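Local atomic coordinates of lipolytic protein G-D-S-L family (Chitinophaga pinensis, PDB entry 4Q7Q), a protein that is of unknown function but probably hydrolyses ester bonds, as a GDSL-like lipase or acylhydrolase of the SGNH hydrolase clan. Residues G61-D64 with S65-L68; D134-I138 with A139-N143; V204-K207 with Y208-V212. All coordinates share one frame; numbering follows the deposited sequence.

Contact 1. Residues G61-D64 with S65-L68; sequences GNID and SLGL. With FMT (formic acid), chain E.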
loop_
_atom_site.group_PDB
_atom_site.type_symbol
_atom_site.label_atom_id
_atom_site.label_comp_id
_atom_site.label_asym_id
_atom_site.label_seq_id
_atom_site.Cartn_x
_atom_site.Cartn_y
_atom_site.Cartn_z
ATOM N N GLY A 61 -15.281 7.957 2.134
ATOM C CA GLY A 61 -16.699 7.807 2.421
ATOM C C GLY A 61 -17.023 7.764 3.900
ATOM O O GLY A 61 -18.159 8.012 4.299
ATOM N N ASN A 62 -16.027 7.441 4.716
ATOM C CA ASN A 62 -16.209 7.352 6.163
ATOM C C ASN A 62 -15.362 8.376 6.888
ATOM O O ASN A 62 -15.117 8.244 8.088
ATOM C CB ASN A 62 -15.809 5.966 6.673
ATOM C CG ASN A 62 -16.806 4.903 6.301
ATOM O OD1 ASN A 62 -17.818 4.730 6.972
ATOM N ND2 ASN A 62 -16.524 4.175 5.232
ATOM N N ILE A 63 -14.922 9.390 6.156
ATOM C CA ILE A 63 -13.872 10.288 6.624
ATOM C C ILE A 63 -14.173 11.002 7.948
ATOM O O ILE A 63 -13.253 11.287 8.710
ATOM C CB ILE A 63 -13.478 11.305 5.517
ATOM C CG1 ILE A 63 -12.090 11.895 5.776
ATOM C CG2 ILE A 63 -14.531 12.398 5.372
ATOM C CD1 ILE A 63 -10.957 10.920 5.643
ATOM N N ASP A 64 -15.447 11.262 8.237
ATOM C CA ASP A 64 -15.823 11.969 9.462
ATOM C C ASP A 64 -16.046 11.023 10.642
ATOM O O ASP A 64 -16.317 11.471 11.757
ATOM C CB ASP A 64 -17.074 12.823 9.225
ATOM C CG ASP A 64 -16.830 13.948 8.239
ATOM O OD1 ASP A 64 -15.729 14.537 8.277
ATOM O OD2 ASP A 64 -17.739 14.244 7.429
ATOM N N SER A 65 -15.901 9.720 10.399
ATOM C CA SER A 65 -16.228 8.712 11.402
ATOM C C SER A 65 -15.042 7.834 11.784
ATOM O O SER A 65 -15.223 6.788 12.404
ATOM C CB SER A 65 -17.378 7.829 10.902
ATOM O OG SER A 65 -18.518 8.611 10.586
ATOM N N LEU A 66 -13.836 8.250 11.414
ATOM C CA LEU A 66 -12.648 7.439 11.655
ATOM C C LEU A 66 -11.954 7.748 12.975
ATOM O O LEU A 66 -11.020 7.048 13.369
ATOM C CB LEU A 66 -11.653 7.609 10.504
ATOM C CG LEU A 66 -12.146 7.199 9.120
ATOM C CD1 LEU A 66 -11.012 7.279 8.118
ATOM C CD2 LEU A 66 -12.724 5.790 9.170
ATOM N N GLY A 67 -12.396 8.801 13.653
ATOM C CA GLY A 67 -11.719 9.238 14.855
ATOM C C GLY A 67 -10.410 9.936 14.545
ATOM O O GLY A 67 -9.518 9.991 15.393
ATOM N N LEU A 68 -10.281 10.458 13.326
ATOM C CA LEU A 68 -9.102 11.238 12.970
ATOM C C LEU A 68 -8.955 12.423 13.912
ATOM O O LEU A 68 -9.931 13.114 14.207
ATOM C CB LEU A 68 -9.197 11.746 11.534
ATOM C CG LEU A 68 -9.039 10.693 10.445
ATOM C CD1 LEU A 68 -9.392 11.297 9.098
ATOM C CD2 LEU A 68 -7.615 10.165 10.439
HETATM C C FMT E . -17.811 2.989 1.926
HETATM O O1 FMT E . -17.406 4.112 1.613
HETATM O O2 FMT E . -17.314 2.251 2.790
HETATM O O HOH W 1 -12.572 10.973 11.312
HETATM O O HOH W 2 -14.599 10.709 13.931
HETATM O O HOH W 3 -18.102 9.897 7.603
#

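Contact 2. Residues D134-I138 with A139-N143; sequences DFVYI and ADAKN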
loop_
_atom_site.group_PDB
_atom_site.type_symbol
_atom_site.label_atom_id
_atom_site.label_comp_id
_atom_site.label_asym_id
_atom_site.label_seq_id
_atom_site.Cartn_x
_atom_site.Cartn_y
_atom_site.Cartn_z
ATOM N N ASP A 134 1.229 -11.607 -7.712
ATOM C CA ASP A 134 0.055 -12.405 -7.369
ATOM C C ASP A 134 -0.071 -12.477 -5.854
ATOM O O ASP A 134 0.871 -12.857 -5.161
ATOM C CB ASP A 134 0.189 -13.827 -7.917
ATOM C CG ASP A 134 0.008 -13.911 -9.419
ATOM O OD1 ASP A 134 -0.145 -12.873 -10.094
ATOM O OD2 ASP A 134 0.022 -15.046 -9.924
ATOM N N PHE A 135 -1.242 -12.109 -5.351
ATOM C CA PHE A 135 -1.513 -12.112 -3.925
ATOM C C PHE A 135 -2.317 -13.340 -3.542
ATOM O O PHE A 135 -3.283 -13.679 -4.221
ATOM C CB PHE A 135 -2.305 -10.854 -3.571
ATOM C CG PHE A 135 -3.020 -10.926 -2.247
ATOM C CD1 PHE A 135 -2.304 -10.971 -1.066
ATOM C CD2 PHE A 135 -4.407 -10.931 -2.185
ATOM C CE1 PHE A 135 -2.956 -11.025 0.158
ATOM C CE2 PHE A 135 -5.064 -10.976 -0.967
ATOM C CZ PHE A 135 -4.338 -11.029 0.209
ATOM N N VAL A 136 -1.912 -14.014 -2.467
ATOM C CA VAL A 136 -2.720 -15.073 -1.871
ATOM C C VAL A 136 -2.792 -14.833 -0.368
ATOM O O VAL A 136 -1.767 -14.772 0.302
ATOM C CB VAL A 136 -2.150 -16.475 -2.156
ATOM C CG1 VAL A 136 -3.095 -17.533 -1.624
ATOM C CG2 VAL A 136 -1.935 -16.671 -3.644
ATOM N N TYR A 137 -4.004 -14.662 0.151
ATOM C CA TYR A 137 -4.197 -14.343 1.560
ATOM C C TYR A 137 -3.748 -15.497 2.461
ATOM O O TYR A 137 -4.202 -16.632 2.315
ATOM C CB TYR A 137 -5.669 -14.010 1.818
ATOM C CG TYR A 137 -5.974 -13.532 3.221
ATOM C CD1 TYR A 137 -5.046 -12.791 3.944
ATOM C CD2 TYR A 137 -7.192 -13.823 3.821
ATOM C CE1 TYR A 137 -5.321 -12.355 5.226
ATOM C CE2 TYR A 137 -7.480 -13.386 5.106
ATOM C CZ TYR A 137 -6.537 -12.653 5.807
ATOM O OH TYR A 137 -6.811 -12.214 7.085
ATOM N N ILE A 138 -2.863 -15.192 3.404
ATOM C CA ILE A 138 -2.272 -16.208 4.262
ATOM C C ILE A 138 -3.292 -16.927 5.157
ATOM O O ILE A 138 -3.075 -18.076 5.561
ATOM C CB ILE A 138 -1.103 -15.615 5.095
ATOM C CG1 ILE A 138 -0.157 -16.721 5.559
ATOM C CG2 ILE A 138 -1.612 -14.788 6.271
ATOM C CD1 ILE A 138 1.203 -16.206 5.998
ATOM N N ALA A 139 -4.414 -16.269 5.450
ATOM C CA ALA A 139 -5.426 -16.869 6.319
ATOM C C ALA A 139 -6.557 -17.541 5.541
ATOM O O ALA A 139 -7.399 -18.223 6.133
ATOM C CB ALA A 139 -5.984 -15.833 7.300
ATOM N N ASP A 140 -6.570 -17.354 4.222
ATOM C CA ASP A 140 -7.606 -17.933 3.365
ATOM C C ASP A 140 -7.211 -17.790 1.899
ATOM O O ASP A 140 -7.434 -16.748 1.289
ATOM C CB ASP A 140 -8.953 -17.240 3.607
ATOM C CG ASP A 140 -10.100 -17.894 2.848
ATOM O OD1 ASP A 140 -9.855 -18.800 2.019
ATOM O OD2 ASP A 140 -11.257 -17.494 3.080
ATOM N N ALA A 141 -6.648 -18.853 1.332
ATOM C CA ALA A 141 -6.111 -18.811 -0.026
ATOM C C ALA A 141 -7.152 -18.602 -1.127
ATOM O O ALA A 141 -6.787 -18.323 -2.268
ATOM C CB ALA A 141 -5.280 -20.066 -0.306
ATOM N N LYS A 142 -8.435 -18.735 -0.790
ATOM C CA LYS A 142 -9.510 -18.458 -1.740
ATOM C C LYS A 142 -9.608 -16.960 -2.009
ATOM O O LYS A 142 -10.188 -16.529 -3.009
ATOM C CB LYS A 142 -10.847 -18.987 -1.220
ATOM C CG LYS A 142 -10.895 -20.495 -1.104
ATOM C CD LYS A 142 -12.259 -20.975 -0.639
ATOM C CE LYS A 142 -12.300 -22.491 -0.553
ATOM N NZ LYS A 142 -13.649 -22.990 -0.173
ATOM N N ASN A 143 -9.049 -16.177 -1.093
ATOM C CA ASN A 143 -8.889 -14.749 -1.283
ATOM C C ASN A 143 -7.550 -14.528 -1.968
ATOM O O ASN A 143 -6.488 -14.635 -1.348
ATOM C CB ASN A 143 -8.932 -14.026 0.061
ATOM C CG ASN A 143 -9.017 -12.524 -0.081
ATOM O OD1 ASN A 143 -8.509 -11.939 -1.039
ATOM N ND2 ASN A 143 -9.673 -11.886 0.879
#

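Contact 3. Residues V204-K207 with Y208-V212; sequences VNYK and YPAFV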
loop_
_atom_site.group_PDB
_atom_site.type_symbol
_atom_site.label_atom_id
_atom_site.label_comp_id
_atom_site.label_asym_id
_atom_site.label_seq_id
_atom_site.Cartn_x
_atom_site.Cartn_y
_atom_site.Cartn_z
ATOM N N VAL A 204 6.244 -27.923 -7.614
ATOM C CA VAL A 204 7.411 -27.287 -8.214
ATOM C C VAL A 204 7.505 -25.827 -7.738
ATOM O O VAL A 204 6.481 -25.154 -7.578
ATOM C CB VAL A 204 7.321 -27.348 -9.764
ATOM C CG1 VAL A 204 8.392 -26.502 -10.417
ATOM C CG2 VAL A 204 7.399 -28.792 -10.255
ATOM N N ASN A 205 8.726 -25.354 -7.489
ATOM C CA ASN A 205 8.966 -23.938 -7.221
ATOM C C ASN A 205 9.064 -23.158 -8.526
ATOM O O ASN A 205 10.055 -23.273 -9.252
ATOM C CB ASN A 205 10.241 -23.733 -6.390
ATOM C CG ASN A 205 11.498 -24.290 -7.072
ATOM O OD1 ASN A 205 11.516 -25.432 -7.526
ATOM N ND2 ASN A 205 12.546 -23.473 -7.150
ATOM N N TYR A 206 8.036 -22.365 -8.827
ATOM C CA TYR A 206 8.037 -21.537 -10.030
ATOM C C TYR A 206 8.290 -20.076 -9.683
ATOM O O TYR A 206 7.447 -19.431 -9.061
ATOM C CB TYR A 206 6.694 -21.614 -10.751
ATOM C CG TYR A 206 6.357 -22.956 -11.362
ATOM C CD1 TYR A 206 6.893 -23.345 -12.589
ATOM C CD2 TYR A 206 5.487 -23.828 -10.720
ATOM C CE1 TYR A 206 6.572 -24.573 -13.156
ATOM C CE2 TYR A 206 5.156 -25.049 -11.278
ATOM C CZ TYR A 206 5.707 -25.419 -12.493
ATOM O OH TYR A 206 5.375 -26.633 -13.049
ATOM N N LYS A 207 9.433 -19.545 -10.094
ATOM C CA LYS A 207 9.680 -18.128 -9.884
ATOM C C LYS A 207 8.863 -17.293 -10.868
ATOM O O LYS A 207 8.174 -17.830 -11.734
ATOM C CB LYS A 207 11.169 -17.806 -10.004
ATOM C CG LYS A 207 11.720 -17.863 -11.401
ATOM C CD LYS A 207 13.200 -17.492 -11.378
ATOM C CE LYS A 207 13.683 -17.019 -12.720
ATOM N NZ LYS A 207 15.096 -16.604 -12.601
ATOM N N TYR A 208 8.926 -15.975 -10.715
ATOM C CA TYR A 208 8.322 -15.058 -11.676
ATOM C C TYR A 208 9.294 -14.873 -12.836
ATOM O O TYR A 208 10.488 -14.763 -12.617
ATOM C CB TYR A 208 8.076 -13.720 -10.989
ATOM C CG TYR A 208 7.408 -12.685 -11.855
ATOM C CD1 TYR A 208 6.030 -12.685 -12.020
ATOM C CD2 TYR A 208 8.147 -11.699 -12.494
ATOM C CE1 TYR A 208 5.403 -11.750 -12.806
ATOM C CE2 TYR A 208 7.524 -10.746 -13.286
ATOM C CZ TYR A 208 6.150 -10.779 -13.434
ATOM O OH TYR A 208 5.519 -9.842 -14.216
ATOM N N PRO A 209 8.790 -14.810 -14.082
ATOM C CA PRO A 209 7.382 -14.810 -14.490
ATOM C C PRO A 209 6.795 -16.199 -14.778
ATOM O O PRO A 209 5.638 -16.280 -15.190
ATOM C CB PRO A 209 7.418 -13.987 -15.777
ATOM C CG PRO A 209 8.719 -14.366 -16.384
ATOM C CD PRO A 209 9.673 -14.484 -15.219
ATOM N N ALA A 210 7.529 -17.274 -14.581
ATOM C CA ALA A 210 6.973 -18.592 -14.849
ATOM C C ALA A 210 5.640 -18.851 -14.178
ATOM O O ALA A 210 4.780 -19.406 -14.755
ATOM C CB ALA A 210 7.980 -19.675 -14.431
ATOM N N PHE A 211 5.510 -18.446 -12.941
ATOM C CA PHE A 211 4.318 -18.739 -12.177
ATOM C C PHE A 211 3.038 -18.124 -12.721
ATOM O O PHE A 211 2.013 -18.583 -12.422
ATOM C CB PHE A 211 4.487 -18.574 -10.662
ATOM C CG PHE A 211 4.554 -17.144 -10.141
ATOM C CD1 PHE A 211 3.513 -16.264 -10.288
ATOM C CD2 PHE A 211 5.625 -16.742 -9.410
ATOM C CE1 PHE A 211 3.597 -15.003 -9.771
ATOM C CE2 PHE A 211 5.702 -15.488 -8.882
ATOM C CZ PHE A 211 4.675 -14.622 -9.058
ATOM N N VAL A 212 3.158 -17.117 -13.542
ATOM C CA VAL A 212 1.981 -16.528 -14.167
ATOM C C VAL A 212 1.288 -17.509 -15.067
ATOM O O VAL A 212 0.114 -17.427 -15.237
ATOM C CB VAL A 212 2.309 -15.259 -14.942
ATOM C CG1 VAL A 212 1.048 -14.620 -15.486
ATOM C CG2 VAL A 212 3.005 -14.294 -14.037
#

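Contact 1. Residues G61-D64 with S65-L68
Ile63 and Leu68 meet at the ends of their side chains, with CD1 of Ile63 3.8 Å from CD1 of Leu68. The CB of Ile63 starts away from 65-68; CG1 lies anti to the backbone N (chi1 -159°), and the bend at chi2 (68°) swings CD1 back to the leucine. Leu66 meets Asn62 instead, its CG 3.3 Å from the O of Asn62 and its CD2 4.0 Å from the CB of Asn62. Asn62 O also accepts the N-H of Ser65 at 2.9 Å, from above the carbonyl plane. With Ile63 and Asp64 in helix-like backbone conformations, this bond closes a type I turn from Asn62 to Ser65. A water accepts from the N atoms of Leu66 and Leu68 and donates to the O of Ile63 (2.7 Å), binding the chain beyond the turn back to it. The Asn62 amide has its ND2 bonded to Gly58 O and only weakly to formic acid, while Asp64 OD1 pairs with Lys114. Ile63 also packs on Ile110 and Ile111 of helix 104-118. The turn follows helix 56-61 in the beta-alpha-beta crossover from strand 44-50 past 6-12 to strand 73-77, as expected of the parallel alpha/beta fold of SGNH hydrolases.

Contact 2. Residues D134-I138 with A139-N143
Tyr137 and Ala139 meet as a methyl over a ring: CB of Ala139 stands 3.9 Å from the centroid of the Tyr137 ring and 28° off its normal, a CH-pi contact. The N of Ala139 also lies over the ring centre. With CG of Tyr137 anti to the backbone N (chi1 -174°), the ring lies against the Ala139 backbone and methyl. The type I turn from Tyr137 to Asp140 is closed by Asp140 N to Tyr137 O at 3.1 Å, the donor well above the carbonyl plane. A second one follows from Asp140 to Asn143, where Lys142 N reaches Asp140 OD1 in an Asx turn. Asn143 returns to Tyr137 through two contacts: its O accepts the Tyr137 N-H at 2.9 Å in a nearly straight bond (168°), and its CB packs 3.7 Å from the CB of Tyr137. Its OD1 faces the edge of the Phe135 ring, 3.6 Å from CE2, with the amide nearly perpendicular to the ring. The hairpin between strands 135-136 and 144-145 is thus closed by main-chain bonds and the Asp140 carboxylate, with apolar contacts among Tyr137, Ala139 and Asn143 and no salt bridge between the two segments.

Contact 3. Residues V204-K207 with Y208-V212
The chain leaves strand 203-206 and doubles back through Tyr208 and cis-Pro209 into a 3-10 segment, so that Phe211 N bonds to Lys207 O at 3.0 Å with an N-H...O angle of 150° and the CA atoms of Tyr206 and Phe211 come within 5.1 Å. Phe211 lies beside this bend. Its CG lies between its own N and carbonyl carbon (chi1 74°), which turns the ring edge to the backbone of Tyr206: CD2 is 3.3 Å from the O of Tyr206, and that oxygen lies in the ring plane. The CB of Phe211 packs against the CB of Tyr206 at 3.8 Å. From there the tyrosine ring leads away from the bend, with the CB of Ala210 coming obliquely to 4.2 Å from its CD1. That alanine CB also lies 3.3 Å from the O of Lys207. The Lys207 side chain runs out extended, its CG 3.6 Å from the O of Tyr208, and the Tyr208 ring carries the CB of Pro209 over its centre. An alanine in place of Phe211 has no ring to set against Tyr206 O, which would probably open a gap between the bend and Leu195. Phe211 packs on Lys193 and Leu195 and on Asn133 and Asp134 of a loop, so the bend is fastened to strand 193-196, the antiparallel partner of strand 203-206.

The three contacts follow one another along the chain without interleaving. Contact 1 belongs to the parallel-sheet part of the fold, just after helix 56-61, about 28 Å from contact 2 and 41 Å from contact 3 between centres. Contacts 2 and 3 are neighbours, centres about 17 Å apart, and touch where Asp134 OD2 lies 3.6 Å from Phe211 CE1. Lys193 joins them further: it forms a salt bridge with Asp134 and packs on Phe211. Each of these two contacts uses a small antiparallel pair, 135-136 with 144-145 and 193-196 with 203-206. Contact 2 also borders Asp235, probably the acid of a Ser-His-Asp triad, whereas contact 1 is turn packing that touches neither of the other two.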